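Local structure of 4'-phospho-dehydrooxetanocin synthase (Bacillus megaterium, 5UL4) at residues F473-Q478 / E488-L493; K481-L486 / D587-N592. The protein catalyses the oxidative ring contraction of dAMP to an oxetane aldehyde in oxetanocin A biosynthesis, using cobalamin, a [4Fe-4S] cluster and S-adenosylmethionine. All blocks are in the same frame, centred on the assembly; numbering follows the deposited sequence.

Interaction 1. Residues F473-Q478 / E488-L493; sequences FIMFDQ and ENLDFL. With SAM (S-adenosylmethionine), chain D.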
ATOM      1  N   PHE A 473       8.136 -12.039  -7.078  1.00 29.99           N
ATOM      2  CA  PHE A 473       8.797 -12.855  -8.089  1.00 31.86           C
ATOM      3  C   PHE A 473       7.849 -13.015  -9.263  1.00 34.21           C
ATOM      4  O   PHE A 473       6.742 -13.524  -9.089  1.00 30.69           O
ATOM      5  CB  PHE A 473       9.198 -14.213  -7.523  1.00 28.94           C
ATOM      6  CG  PHE A 473      10.273 -14.899  -8.326  1.00 30.35           C
ATOM      7  CD1 PHE A 473       9.950 -15.697  -9.409  1.00 31.46           C
ATOM      8  CD2 PHE A 473      11.618 -14.716  -8.009  1.00 32.59           C
ATOM      9  CE1 PHE A 473      10.948 -16.302 -10.163  1.00 33.51           C
ATOM     10  CE2 PHE A 473      12.615 -15.329  -8.743  1.00 36.20           C
ATOM     11  CZ  PHE A 473      12.282 -16.128  -9.818  1.00 34.04           C
ATOM     12  N   ILE A 474       8.274 -12.559 -10.446  1.00 28.90           N
ATOM     13  CA  ILE A 474       7.449 -12.621 -11.647  1.00 29.74           C
ATOM     14  C   ILE A 474       8.054 -13.653 -12.586  1.00 26.44           C
ATOM     15  O   ILE A 474       8.931 -13.331 -13.393  1.00 30.21           O
ATOM     16  CB  ILE A 474       7.350 -11.244 -12.327  1.00 29.24           C
ATOM     17  CG1 ILE A 474       7.049 -10.174 -11.267  1.00 33.60           C
ATOM     18  CG2 ILE A 474       6.266 -11.287 -13.393  1.00 29.37           C
ATOM     19  CD1 ILE A 474       7.173  -8.731 -11.799  1.00 32.29           C
ATOM     20  N   MET A 475       7.587 -14.885 -12.466  1.00 28.13           N
ATOM     21  CA  MET A 475       8.193 -16.019 -13.154  1.00 32.82           C
ATOM     22  C   MET A 475       8.097 -15.873 -14.675  1.00 36.25           C
ATOM     23  O   MET A 475       9.094 -16.030 -15.389  1.00 33.92           O
ATOM     24  CB  MET A 475       7.513 -17.295 -12.663  1.00 27.14           C
ATOM     25  CG  MET A 475       7.848 -18.570 -13.468  1.00 32.99           C
ATOM     26  SD  MET A 475       9.601 -19.008 -13.357  1.00 37.34           S
ATOM     27  CE  MET A 475       9.731 -19.628 -11.669  1.00 37.46           C
ATOM     28  N   PHE A 476       6.914 -15.530 -15.177  1.00 36.15           N
ATOM     29  CA  PHE A 476       6.616 -15.482 -16.608  1.00 39.18           C
ATOM     30  C   PHE A 476       6.488 -14.041 -17.084  1.00 33.11           C
ATOM     31  O   PHE A 476       5.824 -13.226 -16.437  1.00 34.17           O
ATOM     32  CB  PHE A 476       5.313 -16.225 -16.914  1.00 33.45           C
ATOM     33  CG  PHE A 476       5.314 -17.663 -16.501  1.00 37.28           C
ATOM     34  CD1 PHE A 476       5.859 -18.633 -17.331  1.00 36.63           C
ATOM     35  CD2 PHE A 476       4.712 -18.061 -15.312  1.00 37.69           C
ATOM     36  CE1 PHE A 476       5.849 -19.967 -16.977  1.00 35.02           C
ATOM     37  CE2 PHE A 476       4.695 -19.412 -14.945  1.00 35.10           C
ATOM     38  CZ  PHE A 476       5.259 -20.368 -15.781  1.00 36.46           C
ATOM     39  N   ASP A 477       7.129 -13.712 -18.216  1.00 33.02           N
ATOM     40  CA  ASP A 477       6.801 -12.459 -18.882  1.00 28.97           C
ATOM     41  C   ASP A 477       6.711 -12.690 -20.388  1.00 36.85           C
ATOM     42  O   ASP A 477       7.322 -13.616 -20.931  1.00 32.94           O
ATOM     43  CB  ASP A 477       7.792 -11.333 -18.578  1.00 27.27           C
ATOM     44  CG  ASP A 477       9.147 -11.559 -19.194  1.00 35.50           C
ATOM     45  OD1 ASP A 477       9.793 -12.555 -18.840  1.00 32.13           O
ATOM     46  OD2 ASP A 477       9.583 -10.698 -19.995  1.00 34.49           O
ATOM     47  N   GLN A 478       5.943 -11.813 -21.043  1.00 39.72           N
ATOM     48  CA  GLN A 478       5.432 -12.085 -22.387  1.00 36.97           C
ATOM     49  C   GLN A 478       6.519 -12.031 -23.445  1.00 39.57           C
ATOM     50  O   GLN A 478       6.392 -12.683 -24.490  1.00 46.68           O
ATOM     51  CB  GLN A 478       4.315 -11.093 -22.720  1.00 34.67           C
ATOM     52  CG  GLN A 478       3.005 -11.376 -21.972  1.00 38.60           C
ATOM     53  CD  GLN A 478       2.970 -10.791 -20.565  1.00 42.00           C
ATOM     54  OE1 GLN A 478       3.960 -10.249 -20.073  1.00 35.74           O
ATOM     55  NE2 GLN A 478       1.816 -10.883 -19.920  1.00 42.72           N
ATOM     56  N   GLU A 488      16.701 -20.867 -15.300  1.00 33.72           N
ATOM     57  CA  GLU A 488      17.473 -20.024 -14.394  1.00 35.97           C
ATOM     58  C   GLU A 488      16.641 -19.621 -13.171  1.00 34.62           C
ATOM     59  O   GLU A 488      17.128 -19.660 -12.034  1.00 35.18           O
ATOM     60  CB  GLU A 488      17.975 -18.794 -15.155  1.00 38.13           C
ATOM     61  CG  GLU A 488      18.977 -19.152 -16.267  1.00 38.77           C
ATOM     62  CD  GLU A 488      19.139 -18.057 -17.323  1.00 50.86           C
ATOM     63  OE1 GLU A 488      18.506 -16.984 -17.207  1.00 43.73           O
ATOM     64  OE2 GLU A 488      19.902 -18.278 -18.290  1.00 58.41           O
ATOM     65  N   ASN A 489      15.373 -19.266 -13.391  1.00 35.98           N
ATOM     66  CA  ASN A 489      14.487 -18.886 -12.288  1.00 37.28           C
ATOM     67  C   ASN A 489      14.309 -20.034 -11.299  1.00 39.07           C
ATOM     68  O   ASN A 489      14.411 -19.844 -10.087  1.00 32.69           O
ATOM     69  CB  ASN A 489      13.134 -18.450 -12.841  1.00 30.76           C
ATOM     70  CG  ASN A 489      13.134 -17.026 -13.308  1.00 30.31           C
ATOM     71  OD1 ASN A 489      14.077 -16.272 -13.049  1.00 31.51           O
ATOM     72  ND2 ASN A 489      12.061 -16.628 -13.971  1.00 31.06           N
ATOM     73  N   LEU A 490      14.018 -21.231 -11.809  1.00 32.85           N
ATOM     74  CA  LEU A 490      13.840 -22.401 -10.952  1.00 37.21           C
ATOM     75  C   LEU A 490      15.100 -22.716 -10.154  1.00 37.10           C
ATOM     76  O   LEU A 490      15.017 -23.022  -8.957  1.00 35.47           O
ATOM     77  CB  LEU A 490      13.437 -23.603 -11.816  1.00 33.48           C
ATOM     78  CG  LEU A 490      12.070 -23.452 -12.469  1.00 32.27           C
ATOM     79  CD1 LEU A 490      11.892 -24.520 -13.549  1.00 39.83           C
ATOM     80  CD2 LEU A 490      10.953 -23.569 -11.403  1.00 34.98           C
ATOM     81  N   ASP A 491      16.280 -22.663 -10.799  1.00 36.27           N
ATOM     82  CA  ASP A 491      17.536 -22.867 -10.070  1.00 35.22           C
ATOM     83  C   ASP A 491      17.700 -21.837  -8.949  1.00 35.30           C
ATOM     84  O   ASP A 491      18.088 -22.179  -7.822  1.00 34.39           O
ATOM     85  CB  ASP A 491      18.737 -22.763 -11.006  1.00 35.44           C
ATOM     86  CG  ASP A 491      18.802 -23.888 -12.025  1.00 49.84           C
ATOM     87  OD1 ASP A 491      18.167 -24.955 -11.825  1.00 51.48           O
ATOM     88  OD2 ASP A 491      19.525 -23.696 -13.022  1.00 54.24           O
ATOM     89  N   PHE A 492      17.484 -20.559  -9.276  1.00 36.28           N
ATOM     90  CA  PHE A 492      17.553 -19.494  -8.276  1.00 33.25           C
ATOM     91  C   PHE A 492      16.645 -19.793  -7.089  1.00 33.13           C
ATOM     92  O   PHE A 492      17.068 -19.718  -5.927  1.00 35.14           O
ATOM     93  CB  PHE A 492      17.151 -18.173  -8.924  1.00 33.52           C
ATOM     94  CG  PHE A 492      17.045 -17.016  -7.956  1.00 32.50           C
ATOM     95  CD1 PHE A 492      18.165 -16.244  -7.649  1.00 31.09           C
ATOM     96  CD2 PHE A 492      15.828 -16.685  -7.371  1.00 33.15           C
ATOM     97  CE1 PHE A 492      18.077 -15.158  -6.766  1.00 36.53           C
ATOM     98  CE2 PHE A 492      15.733 -15.596  -6.482  1.00 32.04           C
ATOM     99  CZ  PHE A 492      16.860 -14.834  -6.188  1.00 31.64           C
ATOM    100  N   LEU A 493      15.381 -20.112  -7.372  1.00 31.91           N
ATOM    101  CA  LEU A 493      14.376 -20.325  -6.337  1.00 32.99           C
ATOM    102  C   LEU A 493      14.658 -21.553  -5.477  1.00 31.86           C
ATOM    103  O   LEU A 493      14.204 -21.599  -4.327  1.00 33.94           O
ATOM    104  CB  LEU A 493      12.997 -20.446  -6.973  1.00 32.36           C
ATOM    105  CG  LEU A 493      12.418 -19.147  -7.526  1.00 33.75           C
ATOM    106  CD1 LEU A 493      11.262 -19.471  -8.420  1.00 38.18           C
ATOM    107  CD2 LEU A 493      11.967 -18.202  -6.393  1.00 30.14           C
TER
HETATM  108  N   SAM D 803       7.963  -0.810  -5.599  0.50 42.38           N
HETATM  109  CA  SAM D 803       7.874  -1.813  -4.538  0.50 41.00           C
HETATM  110  C   SAM D 803       9.295  -2.308  -4.371  0.50 35.74           C
HETATM  111  O   SAM D 803      10.199  -1.762  -5.000  0.50 36.65           O
HETATM  112  OXT SAM D 803       9.590  -3.219  -3.611  0.50 38.38           O
HETATM  113  CB  SAM D 803       6.887  -2.940  -4.875  0.50 44.61           C
HETATM  114  CG  SAM D 803       5.863  -3.362  -3.821  0.50 45.19           C
HETATM  115  SD  SAM D 803       4.432  -4.245  -4.538  0.50 61.06           S
HETATM  116  CE  SAM D 803       4.270  -5.803  -3.624  0.50 51.91           C
HETATM  117  C5' SAM D 803       5.119  -4.763  -6.124  0.50 44.07           C
HETATM  118  C4' SAM D 803       5.337  -6.259  -6.311  0.50 42.44           C
HETATM  119  O4' SAM D 803       4.238  -6.815  -6.997  0.50 39.96           O
HETATM  120  C3' SAM D 803       6.558  -6.477  -7.185  0.50 40.36           C
HETATM  121  O3' SAM D 803       7.662  -6.887  -6.423  0.50 39.63           O
HETATM  122  C2' SAM D 803       6.153  -7.548  -8.174  0.50 39.89           C
HETATM  123  O2' SAM D 803       6.619  -8.807  -7.766  0.50 33.02           O
HETATM  124  C1' SAM D 803       4.646  -7.539  -8.138  0.50 41.05           C
HETATM  125  N9  SAM D 803       4.203  -6.834  -9.352  0.50 39.42           N
HETATM  126  C8  SAM D 803       4.194  -5.479  -9.557  0.50 39.47           C
HETATM  127  N7  SAM D 803       3.725  -5.231 -10.803  0.50 37.68           N
HETATM  128  C5  SAM D 803       3.452  -6.414 -11.392  0.50 36.58           C
HETATM  129  C6  SAM D 803       2.961  -6.736 -12.639  0.50 37.26           C
HETATM  130  N6  SAM D 803       2.668  -5.772 -13.498  0.50 35.42           N
HETATM  131  N1  SAM D 803       2.776  -8.060 -12.972  0.50 41.13           N
HETATM  132  C2  SAM D 803       3.070  -9.063 -12.075  0.50 40.17           C
HETATM  133  N3  SAM D 803       3.563  -8.733 -10.831  0.50 39.30           N
HETATM  134  C4  SAM D 803       3.747  -7.430 -10.500  0.50 39.16           C

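Interaction 2. Residues K481-L486 / D587-N592; sequences KGLDNL and DKTNGN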
ATOM      1  N   LYS A 481      11.730 -15.587 -24.537  1.00 43.39           N
ATOM      2  CA  LYS A 481      11.885 -16.488 -25.679  1.00 42.10           C
ATOM      3  C   LYS A 481      12.595 -17.738 -25.201  1.00 30.15           C
ATOM      4  O   LYS A 481      13.724 -17.666 -24.703  1.00 39.23           O
ATOM      5  CB  LYS A 481      12.659 -15.817 -26.819  1.00 43.28           C
ATOM      6  CG  LYS A 481      11.884 -14.682 -27.484  1.00 47.17           C
ATOM      7  CD  LYS A 481      12.466 -14.265 -28.837  1.00 54.87           C
ATOM      8  CE  LYS A 481      11.598 -13.172 -29.461  1.00 56.81           C
ATOM      9  NZ  LYS A 481      12.194 -12.550 -30.672  1.00 64.67           N
ATOM     10  N   GLY A 482      11.942 -18.878 -25.356  1.00 34.26           N
ATOM     11  CA  GLY A 482      12.527 -20.139 -24.940  1.00 39.74           C
ATOM     12  C   GLY A 482      12.382 -20.372 -23.450  1.00 42.03           C
ATOM     13  O   GLY A 482      11.855 -19.544 -22.706  1.00 37.74           O
ATOM     14  N   LEU A 483      12.882 -21.524 -23.012  1.00 40.20           N
ATOM     15  CA  LEU A 483      12.757 -21.986 -21.636  1.00 40.67           C
ATOM     16  C   LEU A 483      13.958 -21.638 -20.761  1.00 40.14           C
ATOM     17  O   LEU A 483      13.909 -21.896 -19.553  1.00 42.91           O
ATOM     18  CB  LEU A 483      12.538 -23.507 -21.619  1.00 38.36           C
ATOM     19  CG  LEU A 483      11.285 -24.031 -22.327  1.00 42.48           C
ATOM     20  CD1 LEU A 483      11.356 -25.572 -22.484  1.00 39.60           C
ATOM     21  CD2 LEU A 483      10.012 -23.623 -21.590  1.00 37.22           C
ATOM     22  N   ASP A 484      15.027 -21.057 -21.331  1.00 37.56           N
ATOM     23  CA  ASP A 484      16.252 -20.800 -20.571  1.00 35.95           C
ATOM     24  C   ASP A 484      15.983 -19.955 -19.314  1.00 38.68           C
ATOM     25  O   ASP A 484      16.473 -20.273 -18.225  1.00 33.14           O
ATOM     26  CB  ASP A 484      17.280 -20.095 -21.456  1.00 43.01           C
ATOM     27  CG  ASP A 484      17.997 -21.033 -22.413  1.00 52.95           C
ATOM     28  OD1 ASP A 484      17.756 -22.260 -22.372  1.00 47.96           O
ATOM     29  OD2 ASP A 484      18.824 -20.517 -23.208  1.00 57.55           O
ATOM     30  N   ASN A 485      15.250 -18.844 -19.460  1.00 35.31           N
ATOM     31  CA  ASN A 485      14.974 -17.983 -18.297  1.00 37.02           C
ATOM     32  C   ASN A 485      14.145 -18.705 -17.231  1.00 34.87           C
ATOM     33  O   ASN A 485      14.322 -18.455 -16.033  1.00 35.75           O
ATOM     34  CB  ASN A 485      14.236 -16.715 -18.712  1.00 31.94           C
ATOM     35  CG  ASN A 485      15.083 -15.768 -19.552  1.00 37.99           C
ATOM     36  OD1 ASN A 485      14.592 -14.737 -19.996  1.00 36.04           O
ATOM     37  ND2 ASN A 485      16.345 -16.116 -19.772  1.00 36.96           N
ATOM     38  N   LEU A 486      13.251 -19.616 -17.636  1.00 32.14           N
ATOM     39  CA  LEU A 486      12.495 -20.359 -16.626  1.00 36.64           C
ATOM     40  C   LEU A 486      13.415 -21.305 -15.865  1.00 36.80           C
ATOM     41  O   LEU A 486      13.302 -21.443 -14.646  1.00 32.89           O
ATOM     42  CB  LEU A 486      11.324 -21.115 -17.265  1.00 31.39           C
ATOM     43  CG  LEU A 486      10.272 -20.240 -17.974  1.00 30.85           C
ATOM     44  CD1 LEU A 486       9.202 -21.087 -18.635  1.00 34.07           C
ATOM     45  CD2 LEU A 486       9.634 -19.171 -17.059  1.00 35.24           C
ATOM     46  N   ASP A 587       6.325 -16.132 -27.221  1.00 45.45           N
ATOM     47  CA  ASP A 587       6.721 -17.534 -27.318  1.00 43.40           C
ATOM     48  C   ASP A 587       5.520 -18.368 -26.869  1.00 47.63           C
ATOM     49  O   ASP A 587       5.140 -18.326 -25.697  1.00 41.26           O
ATOM     50  CB  ASP A 587       7.974 -17.778 -26.472  1.00 39.90           C
ATOM     51  CG  ASP A 587       8.446 -19.226 -26.491  1.00 44.31           C
ATOM     52  OD1 ASP A 587       7.613 -20.153 -26.411  1.00 54.62           O
ATOM     53  OD2 ASP A 587       9.674 -19.447 -26.538  1.00 47.12           O
ATOM     54  N   LYS A 588       4.916 -19.125 -27.799  1.00 44.93           N
ATOM     55  CA  LYS A 588       3.629 -19.773 -27.509  1.00 42.80           C
ATOM     56  C   LYS A 588       3.741 -20.853 -26.439  1.00 38.14           C
ATOM     57  O   LYS A 588       2.773 -21.099 -25.705  1.00 45.19           O
ATOM     58  CB  LYS A 588       3.023 -20.386 -28.779  1.00 50.95           C
ATOM     59  CG  LYS A 588       2.468 -19.379 -29.803  1.00 66.53           C
ATOM     60  CD  LYS A 588       1.774 -20.114 -30.978  1.00 76.97           C
ATOM     61  CE  LYS A 588       1.522 -19.207 -32.190  1.00 70.14           C
ATOM     62  NZ  LYS A 588       2.286 -19.641 -33.415  1.00 81.31           N
ATOM     63  N   THR A 589       4.877 -21.537 -26.347  1.00 37.90           N
ATOM     64  CA  THR A 589       5.051 -22.509 -25.276  1.00 43.66           C
ATOM     65  C   THR A 589       5.015 -21.814 -23.910  1.00 39.56           C
ATOM     66  O   THR A 589       4.308 -22.251 -22.993  1.00 41.78           O
ATOM     67  CB  THR A 589       6.362 -23.274 -25.485  1.00 43.30           C
ATOM     68  OG1 THR A 589       6.277 -24.041 -26.697  1.00 54.13           O
ATOM     69  CG2 THR A 589       6.626 -24.229 -24.354  1.00 39.02           C
ATOM     70  N   ASN A 590       5.761 -20.716 -23.770  1.00 36.62           N
ATOM     71  CA  ASN A 590       5.768 -19.969 -22.512  1.00 43.43           C
ATOM     72  C   ASN A 590       4.385 -19.448 -22.157  1.00 40.94           C
ATOM     73  O   ASN A 590       3.987 -19.467 -20.983  1.00 41.87           O
ATOM     74  CB  ASN A 590       6.754 -18.815 -22.596  1.00 33.24           C
ATOM     75  CG  ASN A 590       8.179 -19.285 -22.553  1.00 33.51           C
ATOM     76  OD1 ASN A 590       8.431 -20.441 -22.221  1.00 36.04           O
ATOM     77  ND2 ASN A 590       9.134 -18.391 -22.888  1.00 35.68           N
ATOM     78  N   GLY A 591       3.644 -18.956 -23.150  1.00 43.00           N
ATOM     79  CA  GLY A 591       2.264 -18.565 -22.903  1.00 38.34           C
ATOM     80  C   GLY A 591       1.401 -19.726 -22.450  1.00 41.55           C
ATOM     81  O   GLY A 591       0.521 -19.567 -21.591  1.00 39.81           O
ATOM     82  N   ASN A 592       1.638 -20.908 -23.023  1.00 42.19           N
ATOM     83  CA  ASN A 592       0.930 -22.106 -22.595  1.00 41.16           C
ATOM     84  C   ASN A 592       1.287 -22.469 -21.161  1.00 39.80           C
ATOM     85  O   ASN A 592       0.419 -22.888 -20.392  1.00 40.19           O
ATOM     86  CB  ASN A 592       1.252 -23.271 -23.533  1.00 45.60           C
ATOM     87  CG  ASN A 592       0.612 -23.116 -24.895  1.00 48.76           C
ATOM     88  OD1 ASN A 592      -0.243 -22.247 -25.097  1.00 45.34           O
ATOM     89  ND2 ASN A 592       1.021 -23.955 -25.839  1.00 49.86           N
TER

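Interaction 1. Residues F473-Q478 / E488-L493
Leu493 lies over one face of the Phe473 ring. Its CD2 sits 3.9 Å from the centroid of that ring, 15° off the normal, a CH-pi contact. The other methyl, CD1, reaches Phe473 CE1 at 3.6 Å. Asn489 meets the far end of the same ring, with its CB in the ring plane at the edge and its amide turned 72° from the ring. The Phe492 side chain runs antiparallel to that of Phe473, and its CD2 comes to 3.7 Å from Phe473 CE2. The ring reaches the helix because Phe473 CG is anti to the backbone N (chi1 -160°).

Met475 extends the same apolar surface. Its side chain folds back at its last two torsions, which turns CE toward the helix. There CE touches Leu493 CD1 at 3.6 Å and Leu490 CD2 at 4.1 Å. Asn489 ND2 gives a weak hydrogen bond to Met475 SD at 3.5 Å.

Phe473 ends strand 468-473, an outermost strand of the partial TIM-barrel sheet of the AdoMet radical domain. Helix 484-493 follows it in the chain and packs back against the strand end and the loop. Next to Phe473, the CB of Ile474 points away from the helix, and Ile474 CD1 lies 3.7 Å from SAM N3.

The Asn489 amide is fixed mainly from outside. ND2 bonds to Gln442 OE1, while OD1 accepts from Gly438 N. Gln442 NE2 also bonds to Met475 O, which ties the loop to the same glutamine. Helix 620-648 contributes Leu641 against Met475 and His638 against Leu490 and Leu493.

Interaction 2. Residues K481-L486 / D587-N592
Gly482 and Asp587 make the shorter of two hydrogen bonds between the segments. Gly482 N donates to Asp587 OD2 at 2.6 Å, which is short for an N-H...O bond, and the bond is fairly straight. The donor meets OD2 on its anti side, 30° out of the carboxylate plane. The second bond runs the other way: Asn590 ND2 donates to Gly482 O at 3.0 Å and is nearly straight at 168°. Gly482 O lies in the amide plane of Asn590, but ND2 stands above the carbonyl plane of Gly482. Asn590 ND2 also has a weak bond to Met480 O, so the amide spans two carbonyls of one loop.

Asp587 is also the N-cap of helix 588-616. The chi1 of 179° swings the carboxylate away from its own backbone N, and its two oxygens then divide: OD2 to the loop, OD1 to the helix start. OD1 accepts from Asn590 N at 3.3 Å and, more weakly, from Thr589 N at 3.1 Å.

The remaining contacts are packing. Leu483 CD2 comes to 3.6 Å from Asn590 OD1, and Leu486 CD1 to 3.7 Å from the same oxygen. Both leucines also touch Leu593, further along helix 588-616. Leu648 of helix 620-648 packs on Leu483 and Thr589. Lys481 points away and forms a salt bridge with Glu563.

The contact thus joins the loop before helix 484-493, in the radical SAM core, to the start of helix 588-616. Both backbone polar groups of Gly482 are gripped, by the side chains of the N-cap residue and of Asn590 in the first turn. The carboxylate shared between a cap and a loop N-H would probably be stabilised as an anion by the helix N-terminus.

Both interactions use helix 484-493: its later part in interaction 1 and its beginning, with the preceding loop, in interaction 2. Their centres are about 11 Å apart. Leu486 joins them, with its CD2 3.6 Å from Met475 O and 3.8 Å from Phe476 CD1. Phe476 also packs on helix 588-616, through Leu593, Ser594 and Cys597. Interaction 1 lies nearer the active site. Phe473 N is 3.6 Å from SAM O2', and the side chain of Phe473 is about 6 Å from that of Glu436, which binds S-adenosylmethionine. Interaction 2 lies away from the annotated sites. The side chain of Leu486 is about 13 Å from the bound S-adenosylmethionine.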